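Virulence protein vsdE (Salmonella enterica, PDB 5LQ6) acts as a cysteine hydrolase effector that suppresses host immune responses and contributes to bacterial virulence. Local coordinates at residues Y140-A152 with S163-Y175. The protein carries 4 engineered substitutions. Numbering follows the deposited sequence. Where two conformers were deposited one is given.
Engineered in segment 163-175: S163 (natural residue Cys), S173 (natural residue Cys).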
ATOM      1  N   TYR A 140       1.212 -16.388   1.330  1.00 14.02           N
ATOM      2  CA  TYR A 140       0.630 -16.823   0.088  1.00 13.59           C
ATOM      3  C   TYR A 140       0.606 -18.356   0.007  1.00 13.52           C
ATOM      4  O   TYR A 140      -0.381 -18.916  -0.466  1.00 13.82           O
ATOM      5  CB  TYR A 140       1.423 -16.262  -1.106  1.00 14.29           C
ATOM      6  CG  TYR A 140       0.841 -16.584  -2.452  1.00 13.01           C
ATOM      7  CD1 TYR A 140      -0.211 -15.887  -2.983  1.00 13.30           C
ATOM      8  CD2 TYR A 140       1.349 -17.674  -3.164  1.00 13.47           C
ATOM      9  CE1 TYR A 140      -0.764 -16.226  -4.203  1.00 14.82           C
ATOM     10  CE2 TYR A 140       0.827 -17.974  -4.376  1.00 13.82           C
ATOM     11  CZ  TYR A 140      -0.233 -17.294  -4.876  1.00 14.41           C
ATOM     12  OH  TYR A 140      -0.749 -17.605  -6.116  1.00 18.75           O
ATOM     13  N   ASP A 141       1.690 -18.970   0.422  1.00 13.58           N
ATOM     14  CA  ASP A 141       1.785 -20.445   0.395  1.00 15.31           C
ATOM     15  C   ASP A 141       0.679 -21.090   1.205  1.00 18.58           C
ATOM     16  O   ASP A 141       0.135 -22.119   0.787  1.00 19.17           O
ATOM     17  CB  ASP A 141       3.137 -20.868   0.879  1.00 19.22           C
ATOM     18  CG  ASP A 141       3.366 -22.317   0.615  1.00 27.22           C
ATOM     19  OD1 ASP A 141       3.403 -22.677  -0.591  1.00 27.54           O
ATOM     20  OD2 ASP A 141       3.483 -23.013   1.630  1.00 31.95           O
ATOM     21  N   ILE A 142       0.323 -20.499   2.341  1.00 16.92           N
ATOM     22  CA  ILE A 142      -0.642 -21.158   3.244  1.00 19.07           C
ATOM     23  C   ILE A 142      -2.056 -20.746   2.981  1.00 19.23           C
ATOM     24  O   ILE A 142      -2.961 -21.591   3.083  1.00 22.41           O
ATOM     25  CB  ILE A 142      -0.250 -20.932   4.710  1.00 21.82           C
ATOM     26  CG1 ILE A 142       1.088 -21.593   4.992  1.00 26.88           C
ATOM     27  CG2 ILE A 142      -1.338 -21.475   5.654  1.00 26.88           C
ATOM     28  CD1 ILE A 142       1.782 -20.971   6.179  1.00 31.00           C
ATOM     29  N   LYS A 143      -2.303 -19.474   2.621  1.00 16.57           N
ATOM     30  CA  LYS A 143      -3.610 -18.900   2.522  1.00 19.31           C
ATOM     31  C   LYS A 143      -3.941 -18.225   1.221  1.00 16.21           C
ATOM     32  O   LYS A 143      -5.063 -17.728   1.015  1.00 18.77           O
ATOM     33  CB  LYS A 143      -3.838 -17.875   3.666  1.00 22.94           C
ATOM     34  CG  LYS A 143      -3.644 -18.399   5.084  1.00 30.00           C
ATOM     35  CD  LYS A 143      -4.768 -19.359   5.413  1.00 39.32           C
ATOM     36  CE  LYS A 143      -4.841 -19.650   6.915  1.00 43.37           C
ATOM     37  NZ  LYS A 143      -6.066 -20.463   7.170  1.00 49.42           N
ATOM     38  N   ARG A 144      -2.950 -18.113   0.314  1.00 15.00           N
ATOM     39  CA  ARG A 144      -3.127 -17.479  -0.964  1.00 16.44           C
ATOM     40  C   ARG A 144      -3.485 -15.986  -0.846  1.00 14.79           C
ATOM     41  O   ARG A 144      -4.063 -15.438  -1.747  1.00 17.59           O
ATOM     42  CB  ARG A 144      -4.092 -18.215  -1.869  1.00 17.35           C
ATOM     43  CG  ARG A 144      -3.584 -19.571  -2.337  1.00 16.18           C
ATOM     44  CD  ARG A 144      -2.378 -19.512  -3.278  1.00 15.98           C
ATOM     45  NE  ARG A 144      -2.073 -20.848  -3.833  1.00 14.72           N
ATOM     46  CZ  ARG A 144      -1.332 -21.748  -3.220  1.00 14.81           C
ATOM     47  NH1 ARG A 144      -0.794 -21.523  -2.041  1.00 13.92           N
ATOM     48  NH2 ARG A 144      -1.172 -22.917  -3.780  1.00 15.10           N
ATOM     49  N   GLU A 145      -3.048 -15.417   0.255  1.00 16.38           N
ATOM     50  CA  GLU A 145      -3.098 -13.960   0.473  1.00 17.23           C
ATOM     51  C   GLU A 145      -1.973 -13.337  -0.414  1.00 14.41           C
ATOM     52  O   GLU A 145      -0.841 -13.743  -0.298  1.00 14.80           O
ATOM     53  CB  GLU A 145      -2.906 -13.624   1.925  1.00 20.88           C
ATOM     54  CG  GLU A 145      -4.026 -14.093   2.842  1.00 26.66           C
ATOM     55  CD  GLU A 145      -3.678 -14.120   4.331  1.00 34.60           C
ATOM     56  OE1 GLU A 145      -2.583 -13.667   4.780  1.00 35.36           O
ATOM     57  OE2 GLU A 145      -4.545 -14.635   5.093  1.00 43.74           O
ATOM     58  N   SER A 146      -2.357 -12.379  -1.259  1.00 14.24           N
ATOM     59  CA  SER A 146      -1.488 -11.939  -2.344  1.00 13.47           C
ATOM     60  C   SER A 146      -1.233 -10.456  -2.429  1.00 14.27           C
ATOM     61  O   SER A 146      -0.489 -10.035  -3.303  1.00 16.61           O
ATOM     62  CB  SER A 146      -1.977 -12.398  -3.697  1.00 16.88           C
ATOM     63  OG  SER A 146      -3.283 -11.878  -3.905  1.00 21.60           O
ATOM     64  N   SER A 147      -1.854  -9.637  -1.591  1.00 13.00           N
ATOM     65  CA  SER A 147      -1.702  -8.199  -1.654  1.00 12.17           C
ATOM     66  C   SER A 147      -1.555  -7.559  -0.291  1.00 10.90           C
ATOM     67  O   SER A 147      -2.347  -7.854   0.638  1.00 11.58           O
ATOM     68  CB  SER A 147      -2.905  -7.615  -2.374  1.00 12.47           C
ATOM     69  OG  SER A 147      -2.815  -6.182  -2.423  1.00 13.16           O
ATOM     70  N   PHE A 148      -0.547  -6.707  -0.126  1.00 10.65           N
ATOM     71  CA  PHE A 148      -0.168  -6.186   1.169  1.00 10.43           C
ATOM     72  C   PHE A 148       0.272  -4.737   1.082  1.00  9.95           C
ATOM     73  O   PHE A 148       0.737  -4.292   0.038  1.00  9.90           O
ATOM     74  CB  PHE A 148       0.970  -7.002   1.784  1.00 12.27           C
ATOM     75  CG  PHE A 148       0.702  -8.491   1.857  1.00 13.15           C
ATOM     76  CD1 PHE A 148       0.949  -9.295   0.755  1.00 15.91           C
ATOM     77  CD2 PHE A 148       0.092  -9.008   2.990  1.00 17.33           C
ATOM     78  CE1 PHE A 148       0.643 -10.643   0.805  1.00 16.21           C
ATOM     79  CE2 PHE A 148      -0.201 -10.381   3.028  1.00 18.93           C
ATOM     80  CZ  PHE A 148       0.079 -11.139   1.913  1.00 18.90           C
ATOM     81  N   ILE A 149       0.147  -4.025   2.194  1.00 10.43           N
ATOM     82  CA  ILE A 149       0.739  -2.703   2.359  1.00  9.56           C
ATOM     83  C   ILE A 149       1.947  -2.868   3.287  1.00  9.94           C
ATOM     84  O   ILE A 149       1.821  -3.515   4.341  1.00 11.92           O
ATOM     85  CB  ILE A 149      -0.202  -1.632   2.929  1.00 10.71           C
ATOM     86  CG1 ILE A 149      -1.472  -1.512   2.083  1.00 11.38           C
ATOM     87  CG2 ILE A 149       0.485  -0.288   3.033  1.00 10.32           C
ATOM     88  CD1 ILE A 149      -2.566  -0.621   2.715  1.00 13.15           C
ATOM     89  N   ILE A 150       3.073  -2.283   2.898  1.00  9.75           N
ATOM     90  CA  ILE A 150       4.288  -2.361   3.707  1.00 11.50           C
ATOM     91  C   ILE A 150       4.527  -1.021   4.326  1.00 11.67           C
ATOM     92  O   ILE A 150       4.445   0.016   3.628  1.00 12.80           O
ATOM     93  CB  ILE A 150       5.504  -2.748   2.877  1.00 13.02           C
ATOM     94  CG1 ILE A 150       5.187  -3.873   1.893  1.00 14.91           C
ATOM     95  CG2 ILE A 150       6.708  -3.050   3.761  1.00 14.64           C
ATOM     96  CD1 ILE A 150       4.777  -5.140   2.510  1.00 15.79           C
ATOM     97  N   SER A 151       4.844  -0.954   5.607  1.00 13.04           N
ATOM     98  CA  SER A 151       5.238   0.280   6.289  1.00 13.23           C
ATOM     99  C   SER A 151       6.667   0.109   6.769  1.00 16.43           C
ATOM    100  O   SER A 151       6.975  -0.859   7.495  1.00 17.65           O
ATOM    101  CB  SER A 151       4.313   0.548   7.479  1.00 14.56           C
ATOM    102  OG  SER A 151       3.005   0.776   7.090  1.00 17.51           O
ATOM    103  N   ALA A 152       7.545   1.000   6.330  1.00 14.49           N
ATOM    104  CA  ALA A 152       8.952   0.982   6.707  1.00 15.25           C
ATOM    105  C   ALA A 152       9.237   2.173   7.590  1.00 14.95           C
ATOM    106  O   ALA A 152       8.780   3.287   7.361  1.00 17.40           O
ATOM    107  CB  ALA A 152       9.803   1.003   5.504  1.00 16.34           C
ATOM    108  N   SER A 163      12.961   8.024   6.965  1.00 17.19           N
ATOM    109  CA  SER A 163      11.649   8.482   7.240  1.00 15.98           C
ATOM    110  C   SER A 163      10.641   7.313   7.094  1.00 14.83           C
ATOM    111  O   SER A 163      10.943   6.305   6.482  1.00 15.99           O
ATOM    112  CB  SER A 163      11.233   9.622   6.304  1.00 22.32           C
ATOM    113  OG  SER A 163      11.663   9.348   4.992  1.00 27.55           O
ATOM    114  N   ARG A 164       9.451   7.506   7.620  1.00 15.83           N
ATOM    115  CA  ARG A 164       8.385   6.526   7.488  1.00 15.56           C
ATOM    116  C   ARG A 164       7.931   6.536   6.045  1.00 15.94           C
ATOM    117  O   ARG A 164       7.720   7.600   5.455  1.00 17.05           O
ATOM    118  CB  ARG A 164       7.209   6.915   8.367  1.00 19.55           C
ATOM    119  CG  ARG A 164       5.893   6.220   7.980  1.00 27.22           C
ATOM    120  CD  ARG A 164       5.570   4.986   8.739  1.00 36.42           C
ATOM    121  NE  ARG A 164       4.345   4.362   8.201  1.00 38.21           N
ATOM    122  CZ  ARG A 164       3.096   4.799   8.386  1.00 33.56           C
ATOM    123  NH1 ARG A 164       2.834   5.945   9.022  1.00 40.31           N
ATOM    124  NH2 ARG A 164       2.086   4.080   7.940  1.00 26.23           N
ATOM    125  N   HIS A 165       7.740   5.353   5.484  1.00 14.90           N
ATOM    126  CA  HIS A 165       7.286   5.249   4.114  1.00 13.27           C
ATOM    127  C   HIS A 165       6.417   4.027   3.969  1.00 12.94           C
ATOM    128  O   HIS A 165       6.828   2.937   4.374  1.00 13.94           O
ATOM    129  CB  HIS A 165       8.470   5.151   3.198  1.00 13.68           C
ATOM    130  CG  HIS A 165       8.138   5.173   1.747  1.00 13.60           C
ATOM    131  ND1 HIS A 165       7.365   6.139   1.159  1.00 18.62           N
ATOM    132  CD2 HIS A 165       8.517   4.344   0.740  1.00 13.97           C
ATOM    133  CE1 HIS A 165       7.304   5.922  -0.148  1.00 19.40           C
ATOM    134  NE2 HIS A 165       7.980   4.839  -0.419  1.00 15.41           N
ATOM    135  N   ASP A 166       5.255   4.192   3.340  1.00 11.29           N
ATOM    136  CA  ASP A 166       4.400   3.081   2.959  1.00 11.73           C
ATOM    137  C   ASP A 166       4.500   2.816   1.467  1.00 11.70           C
ATOM    138  O   ASP A 166       4.689   3.710   0.679  1.00 12.12           O
ATOM    139  CB  ASP A 166       2.924   3.344   3.278  1.00 12.61           C
ATOM    140  CG  ASP A 166       2.536   3.105   4.732  1.00 15.03           C
ATOM    141  OD1 ASP A 166       3.431   3.008   5.585  1.00 16.94           O
ATOM    142  OD2 ASP A 166       1.323   3.020   4.997  1.00 17.58           O
ATOM    143  N   PHE A 167       4.388   1.534   1.118  1.00 10.37           N
ATOM    144  CA  PHE A 167       4.377   1.065  -0.254  1.00 10.08           C
ATOM    145  C   PHE A 167       3.620  -0.265  -0.293  1.00  9.80           C
ATOM    146  O   PHE A 167       2.968  -0.625   0.681  1.00 10.87           O
ATOM    147  CB  PHE A 167       5.778   1.027  -0.865  1.00 12.25           C
ATOM    148  CG  PHE A 167       6.792   0.236  -0.067  1.00 11.04           C
ATOM    149  CD1 PHE A 167       7.365   0.786   1.045  1.00 13.55           C
ATOM    150  CD2 PHE A 167       7.126  -1.068  -0.417  1.00 11.64           C
ATOM    151  CE1 PHE A 167       8.308   0.085   1.777  1.00 13.41           C
ATOM    152  CE2 PHE A 167       8.058  -1.774   0.324  1.00 13.66           C
ATOM    153  CZ  PHE A 167       8.621  -1.206   1.425  1.00 13.02           C
ATOM    154  N   ASN A 168       3.649  -0.951  -1.397  1.00 10.13           N
ATOM    155  CA  ASN A 168       2.805  -2.123  -1.618  1.00 11.15           C
ATOM    156  C   ASN A 168       3.597  -3.334  -2.049  1.00 10.42           C
ATOM    157  O   ASN A 168       4.737  -3.242  -2.494  1.00 10.82           O
ATOM    158  CB  ASN A 168       1.704  -1.843  -2.658  1.00 11.39           C
ATOM    159  CG  ASN A 168       0.784  -0.704  -2.255  1.00 11.53           C
ATOM    160  OD1 ASN A 168       1.164   0.461  -2.278  1.00 12.53           O
ATOM    161  ND2 ASN A 168      -0.430  -1.063  -1.872  1.00 12.12           N
ATOM    162  N   ALA A 169       3.018  -4.513  -1.880  1.00 10.33           N
ATOM    163  CA  ALA A 169       3.641  -5.736  -2.355  1.00 11.48           C
ATOM    164  C   ALA A 169       2.496  -6.655  -2.832  1.00 12.55           C
ATOM    165  O   ALA A 169       1.478  -6.808  -2.137  1.00 12.45           O
ATOM    166  CB  ALA A 169       4.448  -6.401  -1.284  1.00 13.47           C
ATOM    167  N   VAL A 170       2.670  -7.262  -4.005  1.00 11.74           N
ATOM    168  CA  VAL A 170       1.715  -8.200  -4.548  1.00 13.03           C
ATOM    169  C   VAL A 170       2.439  -9.428  -5.047  1.00 12.49           C
ATOM    170  O   VAL A 170       3.462  -9.326  -5.710  1.00 14.63           O
ATOM    171  CB  VAL A 170       0.881  -7.587  -5.675  1.00 14.77           C
ATOM    172  CG1 VAL A 170      -0.087  -8.564  -6.332  1.00 17.73           C
ATOM    173  CG2 VAL A 170       0.061  -6.384  -5.190  1.00 15.84           C
ATOM    174  N   VAL A 171       1.890 -10.582  -4.738  1.00 11.20           N
ATOM    175  CA  VAL A 171       2.418 -11.863  -5.279  1.00 11.35           C
ATOM    176  C   VAL A 171       1.869 -12.079  -6.669  1.00 11.08           C
ATOM    177  O   VAL A 171       0.638 -12.032  -6.903  1.00 13.60           O
ATOM    178  CB  VAL A 171       2.038 -13.037  -4.353  1.00 10.57           C
ATOM    179  CG1 VAL A 171       2.519 -14.354  -4.942  1.00 12.13           C
ATOM    180  CG2 VAL A 171       2.563 -12.840  -2.951  1.00 11.90           C
ATOM    181  N   ILE A 172       2.786 -12.262  -7.599  1.00 11.73           N
ATOM    182  CA  ILE A 172       2.478 -12.484  -9.015  0.53 12.55           C
ATOM    183  C   ILE A 172       2.726 -13.944  -9.335  1.00 12.59           C
ATOM    184  O   ILE A 172       3.799 -14.450  -9.052  1.00 12.54           O
ATOM    185  CB  ILE A 172       3.323 -11.601  -9.951  0.53 13.93           C
ATOM    186  CG1 ILE A 172       3.129 -10.121  -9.598  0.53 14.86           C
ATOM    187  CG2 ILE A 172       2.968 -11.900 -11.419  0.53 14.67           C
ATOM    188  CD1 ILE A 172       3.888  -9.162 -10.497  0.53 15.40           C
ATOM    189  N   SER A 173       1.710 -14.568  -9.944  1.00 14.08           N
ATOM    190  CA  SER A 173       1.799 -15.962 -10.386  0.63 16.20           C
ATOM    191  C   SER A 173       1.683 -16.041 -11.899  1.00 16.92           C
ATOM    192  O   SER A 173       0.579 -15.894 -12.445  1.00 21.16           O
ATOM    193  CB  SER A 173       0.697 -16.764  -9.688  0.63 18.36           C
ATOM    194  OG  SER A 173       0.963 -16.819  -8.312  0.63 21.43           O
ATOM    195  N   GLU A 174       2.814 -16.223 -12.561  1.00 15.01           N
ATOM    196  CA  GLU A 174       2.931 -16.340 -14.017  1.00 16.20           C
ATOM    197  C   GLU A 174       2.949 -17.813 -14.369  1.00 16.76           C
ATOM    198  O   GLU A 174       3.348 -18.650 -13.603  1.00 15.94           O
ATOM    199  CB  GLU A 174       4.215 -15.637 -14.523  1.00 17.41           C
ATOM    200  CG  GLU A 174       4.126 -14.100 -14.434  1.00 19.44           C
ATOM    201  CD  GLU A 174       5.453 -13.350 -14.658  1.00 19.74           C
ATOM    202  OE1 GLU A 174       6.496 -13.978 -14.982  1.00 24.60           O
ATOM    203  OE2 GLU A 174       5.467 -12.066 -14.554  1.00 22.39           O
ATOM    204  N   TYR A 175       2.519 -18.098 -15.593  1.00 16.46           N
ATOM    205  CA  TYR A 175       2.400 -19.504 -16.000  1.00 16.46           C
ATOM    206  C   TYR A 175       3.684 -20.273 -15.842  1.00 14.61           C
ATOM    207  O   TYR A 175       4.742 -19.881 -16.345  1.00 14.80           O
ATOM    208  CB  TYR A 175       1.932 -19.565 -17.470  1.00 15.89           C
ATOM    209  CG  TYR A 175       1.668 -21.008 -17.906  1.00 15.88           C
ATOM    210  CD1 TYR A 175       0.515 -21.648 -17.527  1.00 16.06           C
ATOM    211  CD2 TYR A 175       2.634 -21.739 -18.609  1.00 16.25           C
ATOM    212  CE1 TYR A 175       0.304 -22.997 -17.838  1.00 16.93           C
ATOM    213  CE2 TYR A 175       2.431 -23.075 -18.933  1.00 17.16           C
ATOM    214  CZ  TYR A 175       1.242 -23.684 -18.560  1.00 17.90           C
ATOM    215  OH  TYR A 175       0.998 -25.028 -18.834  1.00 17.53           O
TER
HETATM  216  O   HOH W   1      -1.279  -3.984  -1.910  1.00 12.75           O
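R164 lays its guanidinium beside S151, whose OG meets the edge at 3.5 Å from NH2. H165 pairs with A152 through two backbone bonds, while its NE2 is hydrogen-bonded to D185; with C76 touching its side chain, this is consistent with the Cys-His-Asp triad of a clan CA cysteine hydrolase. D166 OD1 takes the S151 hydroxyl (OG to OD1 2.7 Å) from above the carboxylate plane and also forms a salt bridge with R164; OD2 turns to R212. On the other face of this antiparallel hairpin, central in a four-stranded sheet, the F167 ring leans over I150. Its chi1 of 54°, with CG wedged between backbone N and carbonyl carbon, brings one ring face onto I150 CB, and CZ lies 3.5 Å from I150 CG2. N168 ND2 donates to S80 O and to a water that also bonds S147 OG and F148 O, bridging the strands. A169 CB touches I150 CD1 at 4.0 Å. V171 N bonds S146 O (2.8 Å), and V171 CG1 sits over the centre of the Y140 ring; R144 CD lies against the opposite face, toward the rim. In one of its two conformers S173, an engineered replacement of cysteine, donates from OG to Y140 OH (2.9 Å).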